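Local coordinates for mandelate racemase/muconate lactonizing enzyme, C-terminal domain protein (Paracoccus denitrificans, PDB 4DWD), which binds magnesium and probably acts as a hydro-lyase of the enolase superfamily, with a substrate that is not established, at residues R182-L187 with A192-D197; D141-E146 with I178-A183. All coordinates share one frame; numbering follows the deposited sequence.

Overall arrangement
From the N terminus, helix 140-154 comes first, then strand 158-162, helix 174-188 and strand 194-197, all in the barrel domain of the enolase superfamily fold. Contact 2 sets the first helix against the second and closes a loop that contains strand 158-162. Contact 1 follows directly, closing the short turn between helix 174-188 and strand 194-197. The two do not nest; they overlap at R182 and A183, and contact 1 begins on the helix where contact 2 ends. Their centres lie about 8 Å apart, and V184 packs on V143 between them. Together they tie two neighbouring outer helices to the strand that ends in the metal-site residue D197.

Contact 1: R182-L187 with A192-D197; sequences RAVREL and AVIGFD
R185 and I194 join a helix to the strand that follows it, in the beta-alpha-beta unit 158-162, 174-188, 194-197 of the enolase-type TIM barrel. The contact is part apolar, part polar. I194 lays its CD1 methyl over the centre of one face of the R185 guanidinium, 3.5 Å from CZ, while I194 CG2 reaches V184 CG1 at 4.2 Å deeper in the helix-sheet interface, where Y219 touches both V184 and I194. The arginine starts with CG anti to the backbone N (chi1 166°) and then bends at chi2 and chi3, which folds its flat end back toward the turn leading into the strand. There R185 NH1 donates to A192 O at 2.9 Å, with an N-H...O angle of 161° and the acceptor close to the guanidinium plane. Two further backbone carbonyls fix the group's rotation, L217 O bonded to NE and G189 O to NH1. Replacing the arginine by an alanine would remove both NH1 and NE, which is likely to leave the carbonyls of A192, G189 and L217 without this donor and the I194 methyl without its cover. At its far end the strand carries D197, which binds calcium in a crystal structure of this protein. Beside the guanidinium edge a water bridges the two segments, accepting from R185 NH2 at 3.2 Å and from I194 N at 3.0 Å.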
ATOM      1  N   ARG B 182     -33.917  17.117  -1.622  1.00  9.69           N
ATOM      2  CA  ARG B 182     -34.898  16.756  -2.646  1.00  9.40           C
ATOM      3  C   ARG B 182     -35.767  17.948  -3.024  1.00  9.88           C
ATOM      4  O   ARG B 182     -35.980  18.225  -4.207  1.00 10.22           O
ATOM      5  CB  ARG B 182     -35.763  15.572  -2.182  1.00 10.17           C
ATOM      6  CG  ARG B 182     -36.859  15.191  -3.174  1.00 13.65           C
ATOM      7  CD  ARG B 182     -37.576  13.920  -2.745  1.00 18.06           C
ATOM      8  NE  ARG B 182     -36.816  12.747  -3.185  1.00 25.91           N
ATOM      9  CZ  ARG B 182     -36.975  12.148  -4.366  1.00 28.22           C
ATOM     10  NH1 ARG B 182     -37.878  12.589  -5.231  1.00 25.59           N
ATOM     11  NH2 ARG B 182     -36.237  11.096  -4.677  1.00 37.18           N
ATOM     12  N   ALA B 183     -36.258  18.665  -2.013  1.00  9.87           N
ATOM     13  CA  ALA B 183     -37.124  19.814  -2.269  1.00  9.82           C
ATOM     14  C   ALA B 183     -36.399  20.907  -3.061  1.00 10.18           C
ATOM     15  O   ALA B 183     -37.001  21.579  -3.912  1.00 11.53           O
ATOM     16  CB  ALA B 183     -37.653  20.357  -0.962  1.00 10.95           C
ATOM     17  N   VAL B 184     -35.109  21.091  -2.772  1.00  9.77           N
ATOM     18  CA  VAL B 184     -34.312  22.084  -3.480  1.00 10.01           C
ATOM     19  C   VAL B 184     -34.100  21.675  -4.941  1.00 10.60           C
ATOM     20  O   VAL B 184     -34.204  22.513  -5.835  1.00 10.92           O
ATOM     21  CB  VAL B 184     -32.993  22.417  -2.728  1.00 10.52           C
ATOM     22  CG1 VAL B 184     -32.074  23.295  -3.585  1.00 11.18           C
ATOM     23  CG2 VAL B 184     -33.321  23.137  -1.410  1.00 11.82           C
ATOM     24  N   ARG B 185     -33.844  20.392  -5.185  1.00 10.03           N
ATOM     25  CA  ARG B 185     -33.755  19.901  -6.570  1.00  9.85           C
ATOM     26  C   ARG B 185     -35.068  20.161  -7.318  1.00 11.30           C
ATOM     27  O   ARG B 185     -35.057  20.592  -8.469  1.00 12.03           O
ATOM     28  CB  ARG B 185     -33.375  18.418  -6.599  1.00 10.57           C
ATOM     29  CG  ARG B 185     -33.594  17.733  -7.948  1.00 11.03           C
ATOM     30  CD  ARG B 185     -32.749  18.329  -9.066  1.00 11.74           C
ATOM     31  NE  ARG B 185     -31.331  18.043  -8.866  1.00 11.21           N
ATOM     32  CZ  ARG B 185     -30.325  18.688  -9.455  1.00 12.16           C
ATOM     33  NH1 ARG B 185     -30.544  19.694 -10.299  1.00 12.76           N
ATOM     34  NH2 ARG B 185     -29.084  18.313  -9.186  1.00 13.76           N
ATOM     35  N   GLU B 186     -36.192  19.902  -6.656  1.00 10.68           N
ATOM     36  CA  GLU B 186     -37.492  20.103  -7.296  1.00 11.11           C
ATOM     37  C   GLU B 186     -37.737  21.574  -7.635  1.00 12.13           C
ATOM     38  O   GLU B 186     -38.294  21.904  -8.691  1.00 13.28           O
ATOM     39  CB  GLU B 186     -38.611  19.522  -6.425  1.00 12.73           C
ATOM     40  CG  GLU B 186     -38.547  18.000  -6.385  1.00 12.47           C
ATOM     41  CD  GLU B 186     -39.597  17.339  -5.523  1.00 14.74           C
ATOM     42  OE1 GLU B 186     -40.535  18.027  -5.060  1.00 18.00           O
ATOM     43  OE2 GLU B 186     -39.485  16.108  -5.330  1.00 18.31           O
ATOM     44  N   LEU B 187     -37.310  22.459  -6.742  1.00 11.76           N
ATOM     45  CA  LEU B 187     -37.409  23.895  -6.993  1.00 13.22           C
ATOM     46  C   LEU B 187     -36.581  24.350  -8.190  1.00 13.50           C
ATOM     47  O   LEU B 187     -37.071  25.075  -9.063  1.00 16.69           O
ATOM     48  CB  LEU B 187     -36.981  24.682  -5.748  1.00 13.56           C
ATOM     49  CG  LEU B 187     -36.798  26.196  -5.887  1.00 14.83           C
ATOM     50  CD1 LEU B 187     -38.155  26.883  -5.960  1.00 17.85           C
ATOM     51  CD2 LEU B 187     -35.977  26.748  -4.732  1.00 13.24           C
ATOM     52  N   ALA B 192     -30.090  22.266 -12.909  1.00 17.69           N
ATOM     53  CA  ALA B 192     -29.393  23.133 -11.964  1.00 16.14           C
ATOM     54  C   ALA B 192     -28.191  22.444 -11.337  1.00 15.91           C
ATOM     55  O   ALA B 192     -28.252  21.267 -10.972  1.00 15.23           O
ATOM     56  CB  ALA B 192     -30.343  23.586 -10.876  1.00 15.04           C
ATOM     57  N   VAL B 193     -27.097  23.197 -11.217  1.00 13.08           N
ATOM     58  CA  VAL B 193     -25.907  22.739 -10.507  1.00 12.58           C
ATOM     59  C   VAL B 193     -26.098  23.056  -9.016  1.00 12.52           C
ATOM     60  O   VAL B 193     -26.214  24.224  -8.644  1.00 12.71           O
ATOM     61  CB  VAL B 193     -24.649  23.449 -11.037  1.00 13.54           C
ATOM     62  CG1 VAL B 193     -23.420  22.966 -10.294  1.00 13.69           C
ATOM     63  CG2 VAL B 193     -24.507  23.229 -12.535  1.00 16.67           C
ATOM     64  N   ILE B 194     -26.159  22.015  -8.182  1.00 11.19           N
ATOM     65  CA  ILE B 194     -26.416  22.193  -6.750  1.00 10.29           C
ATOM     66  C   ILE B 194     -25.367  21.452  -5.927  1.00 10.11           C
ATOM     67  O   ILE B 194     -25.076  20.280  -6.193  1.00 10.29           O
ATOM     68  CB  ILE B 194     -27.809  21.666  -6.321  1.00 10.39           C
ATOM     69  CG1 ILE B 194     -28.873  21.898  -7.421  1.00 10.43           C
ATOM     70  CG2 ILE B 194     -28.216  22.294  -4.990  1.00 10.51           C
ATOM     71  CD1 ILE B 194     -30.244  21.326  -7.087  1.00 11.32           C
ATOM     72  N   GLY B 195     -24.797  22.149  -4.951  1.00 10.05           N
ATOM     73  CA  GLY B 195     -23.893  21.534  -3.974  1.00  9.46           C
ATOM     74  C   GLY B 195     -24.551  21.457  -2.604  1.00  9.45           C
ATOM     75  O   GLY B 195     -25.492  22.204  -2.298  1.00  9.44           O
ATOM     76  N   PHE B 196     -24.048  20.551  -1.774  1.00  9.25           N
ATOM     77  CA  PHE B 196     -24.568  20.346  -0.429  1.00  8.84           C
ATOM     78  C   PHE B 196     -23.377  20.421   0.516  1.00  9.28           C
ATOM     79  O   PHE B 196     -22.402  19.681   0.343  1.00  9.78           O
ATOM     80  CB  PHE B 196     -25.236  18.963  -0.380  1.00  9.19           C
ATOM     81  CG  PHE B 196     -25.896  18.618   0.937  1.00  8.56           C
ATOM     82  CD1 PHE B 196     -25.136  18.326   2.074  1.00  9.22           C
ATOM     83  CD2 PHE B 196     -27.284  18.514   1.026  1.00  9.52           C
ATOM     84  CE1 PHE B 196     -25.745  17.970   3.275  1.00 10.36           C
ATOM     85  CE2 PHE B 196     -27.890  18.165   2.223  1.00 10.17           C
ATOM     86  CZ  PHE B 196     -27.123  17.900   3.355  1.00 10.31           C
ATOM     87  N   ASP B 197     -23.456  21.311   1.505  1.00  9.38           N
ATOM     88  CA  ASP B 197     -22.378  21.483   2.476  1.00  9.81           C
ATOM     89  C   ASP B 197     -22.882  20.994   3.830  1.00 10.23           C
ATOM     90  O   ASP B 197     -23.765  21.611   4.437  1.00 10.40           O
ATOM     91  CB  ASP B 197     -21.967  22.960   2.504  1.00 10.25           C
ATOM     92  CG  ASP B 197     -20.761  23.240   3.397  1.00 12.80           C
ATOM     93  OD1 ASP B 197     -20.360  22.386   4.195  1.00 11.67           O
ATOM     94  OD2 ASP B 197     -20.233  24.358   3.289  1.00 14.23           O
TER
HETATM   95  O   HOH W   1     -26.100  19.397  -9.695  1.00 13.98           O

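Contact 2: D141-E146 with I178-A183; sequences DEVVRE and IAKARA
V144 and A183 make the closest side-chain approach between segments 141-146 and 178-183, CG2 of the valine meeting CB of the alanine at 3.6 Å. The CA atoms of V144 and A183 are 6.7 Å apart. Nearer the start of helix 174-188, V143 points toward the other helix and sets CG2 against the side of the K180 chain, 4.0 Å from CD and about as far from CG. The two side chains meet at about a right angle, so one methyl rests against consecutive methylenes of the lysine. The valine branch gets there because CG2 lies beside the backbone N and anti to the carbonyl carbon, with CG1 opposite the N (chi1 174°). Beyond CG the lysine is extended, which carries its ammonium past the valine to the backbone carbonyls of N135 and R138, both of which accept hydrogen bonds from NZ in the loop before helix 140-154. V143 also touches N135 and R138, and V140 of the same helix packs on both K180 and A183. The seam thus joins two consecutive outer helices of the barrel domain. No hydrogen bond crosses between the two segments: the helices meet through methyl and methylene groups, and the lysine serves both purposes, its aliphatic part buried against V143 and its ammonium solvated, and probably stabilised, by two backbone carbonyls.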
ATOM      1  N   ASP B 141     -39.967  23.946   3.934  1.00 12.13           N
ATOM      2  CA  ASP B 141     -40.524  25.083   3.207  1.00 12.11           C
ATOM      3  C   ASP B 141     -39.660  26.329   3.373  1.00 11.94           C
ATOM      4  O   ASP B 141     -39.561  27.137   2.451  1.00 11.95           O
ATOM      5  CB  ASP B 141     -41.983  25.376   3.607  1.00 13.36           C
ATOM      6  CG  ASP B 141     -42.127  25.760   5.076  1.00 14.63           C
ATOM      7  OD1 ASP B 141     -42.066  26.959   5.398  1.00 17.09           O
ATOM      8  OD2 ASP B 141     -42.285  24.848   5.906  1.00 23.86           O
ATOM      9  N   GLU B 142     -39.025  26.463   4.537  1.00 11.58           N
ATOM     10  CA  GLU B 142     -38.131  27.602   4.780  1.00 11.55           C
ATOM     11  C   GLU B 142     -36.850  27.511   3.946  1.00 11.69           C
ATOM     12  O   GLU B 142     -36.349  28.524   3.440  1.00 12.68           O
ATOM     13  CB  GLU B 142     -37.801  27.733   6.267  1.00 13.05           C
ATOM     14  CG  GLU B 142     -38.931  28.353   7.072  1.00 14.16           C
ATOM     15  CD  GLU B 142     -38.885  28.025   8.553  1.00 16.97           C
ATOM     16  OE1 GLU B 142     -37.906  27.397   9.019  1.00 15.47           O
ATOM     17  OE2 GLU B 142     -39.851  28.404   9.251  1.00 22.46           O
ATOM     18  N   VAL B 143     -36.329  26.293   3.783  1.00 11.45           N
ATOM     19  CA  VAL B 143     -35.173  26.104   2.924  1.00 11.16           C
ATOM     20  C   VAL B 143     -35.528  26.503   1.488  1.00 11.65           C
ATOM     21  O   VAL B 143     -34.818  27.287   0.850  1.00 12.24           O
ATOM     22  CB  VAL B 143     -34.680  24.643   2.951  1.00 10.79           C
ATOM     23  CG1 VAL B 143     -33.561  24.446   1.939  1.00 11.55           C
ATOM     24  CG2 VAL B 143     -34.220  24.246   4.349  1.00 11.57           C
ATOM     25  N   VAL B 144     -36.640  25.968   0.989  1.00 11.13           N
ATOM     26  CA  VAL B 144     -37.081  26.284  -0.366  1.00 11.18           C
ATOM     27  C   VAL B 144     -37.297  27.795  -0.563  1.00 11.92           C
ATOM     28  O   VAL B 144     -36.832  28.367  -1.542  1.00 11.80           O
ATOM     29  CB  VAL B 144     -38.320  25.455  -0.761  1.00 11.34           C
ATOM     30  CG1 VAL B 144     -38.854  25.895  -2.124  1.00 12.39           C
ATOM     31  CG2 VAL B 144     -37.952  23.973  -0.759  1.00 11.97           C
ATOM     32  N   ARG B 145     -37.963  28.433   0.400  1.00 11.67           N
ATOM     33  CA  ARG B 145     -38.223  29.867   0.307  1.00 11.94           C
ATOM     34  C   ARG B 145     -36.930  30.678   0.205  1.00 12.49           C
ATOM     35  O   ARG B 145     -36.820  31.574  -0.640  1.00 13.89           O
ATOM     36  CB  ARG B 145     -39.074  30.347   1.484  1.00 12.74           C
ATOM     37  CG  ARG B 145     -39.474  31.809   1.335  1.00 14.41           C
ATOM     38  CD  ARG B 145     -40.388  32.302   2.436  1.00 17.12           C
ATOM     39  NE  ARG B 145     -40.871  33.653   2.135  1.00 22.24           N
ATOM     40  CZ  ARG B 145     -41.904  33.959   1.337  1.00 24.20           C
ATOM     41  NH1 ARG B 145     -42.628  33.018   0.715  1.00 19.04           N
ATOM     42  NH2 ARG B 145     -42.215  35.235   1.155  1.00 28.04           N
ATOM     43  N   GLU B 146     -35.951  30.358   1.046  1.00 12.65           N
ATOM     44  CA  GLU B 146     -34.709  31.120   1.057  1.00 13.61           C
ATOM     45  C   GLU B 146     -33.900  30.868  -0.212  1.00 13.16           C
ATOM     46  O   GLU B 146     -33.325  31.803  -0.779  1.00 13.39           O
ATOM     47  CB  GLU B 146     -33.898  30.809   2.316  1.00 14.68           C
ATOM     48  CG  GLU B 146     -32.580  31.582   2.440  1.00 14.31           C
ATOM     49  CD  GLU B 146     -32.705  33.105   2.501  1.00 17.65           C
ATOM     50  OE1 GLU B 146     -33.818  33.678   2.600  1.00 17.57           O
ATOM     51  OE2 GLU B 146     -31.641  33.749   2.451  1.00 19.07           O
ATOM     52  N   ILE B 178     -32.093  14.845   3.637  1.00 10.44           N
ATOM     53  CA  ILE B 178     -32.331  14.351   2.288  1.00 10.11           C
ATOM     54  C   ILE B 178     -33.606  14.986   1.731  1.00 10.56           C
ATOM     55  O   ILE B 178     -33.642  15.395   0.561  1.00 11.24           O
ATOM     56  CB  ILE B 178     -32.386  12.810   2.269  1.00 10.28           C
ATOM     57  CG1 ILE B 178     -30.987  12.252   2.574  1.00 10.56           C
ATOM     58  CG2 ILE B 178     -32.893  12.281   0.935  1.00 11.79           C
ATOM     59  CD1 ILE B 178     -30.949  10.778   2.933  1.00 12.16           C
ATOM     60  N   ALA B 179     -34.643  15.080   2.568  1.00 10.29           N
ATOM     61  CA  ALA B 179     -35.901  15.740   2.152  1.00 10.41           C
ATOM     62  C   ALA B 179     -35.687  17.192   1.711  1.00 10.37           C
ATOM     63  O   ALA B 179     -36.294  17.654   0.740  1.00 11.04           O
ATOM     64  CB  ALA B 179     -36.966  15.641   3.244  1.00 10.63           C
ATOM     65  N   LYS B 180     -34.803  17.905   2.409  1.00 10.15           N
ATOM     66  CA  LYS B 180     -34.491  19.292   2.067  1.00  9.99           C
ATOM     67  C   LYS B 180     -33.731  19.309   0.741  1.00 10.19           C
ATOM     68  O   LYS B 180     -34.018  20.119  -0.143  1.00 10.61           O
ATOM     69  CB  LYS B 180     -33.670  19.941   3.179  1.00  9.69           C
ATOM     70  CG  LYS B 180     -34.508  20.239   4.417  1.00 11.10           C
ATOM     71  CD  LYS B 180     -33.653  20.550   5.633  1.00 12.37           C
ATOM     72  CE  LYS B 180     -34.552  20.938   6.796  1.00 13.54           C
ATOM     73  NZ  LYS B 180     -33.764  21.087   8.052  1.00 13.21           N
ATOM     74  N   ALA B 181     -32.761  18.407   0.593  1.00  9.66           N
ATOM     75  CA  ALA B 181     -32.020  18.330  -0.677  1.00  9.76           C
ATOM     76  C   ALA B 181     -32.959  18.017  -1.850  1.00  9.96           C
ATOM     77  O   ALA B 181     -32.832  18.614  -2.922  1.00  9.21           O
ATOM     78  CB  ALA B 181     -30.896  17.308  -0.582  1.00  9.45           C
ATOM     79  N   ARG B 182     -33.917  17.117  -1.622  1.00  9.69           N
ATOM     80  CA  ARG B 182     -34.898  16.756  -2.646  1.00  9.40           C
ATOM     81  C   ARG B 182     -35.767  17.948  -3.024  1.00  9.88           C
ATOM     82  O   ARG B 182     -35.980  18.225  -4.207  1.00 10.22           O
ATOM     83  CB  ARG B 182     -35.763  15.572  -2.182  1.00 10.17           C
ATOM     84  CG  ARG B 182     -36.859  15.191  -3.174  1.00 13.65           C
ATOM     85  CD  ARG B 182     -37.576  13.920  -2.745  1.00 18.06           C
ATOM     86  NE  ARG B 182     -36.816  12.747  -3.185  1.00 25.91           N
ATOM     87  CZ  ARG B 182     -36.975  12.148  -4.366  1.00 28.22           C
ATOM     88  NH1 ARG B 182     -37.878  12.589  -5.231  1.00 25.59           N
ATOM     89  NH2 ARG B 182     -36.237  11.096  -4.677  1.00 37.18           N
ATOM     90  N   ALA B 183     -36.258  18.665  -2.013  1.00  9.87           N
ATOM     91  CA  ALA B 183     -37.124  19.814  -2.269  1.00  9.82           C
ATOM     92  C   ALA B 183     -36.399  20.907  -3.061  1.00 10.18           C
ATOM     93  O   ALA B 183     -37.001  21.579  -3.912  1.00 11.53           O
ATOM     94  CB  ALA B 183     -37.653  20.357  -0.962  1.00 10.95           C
TER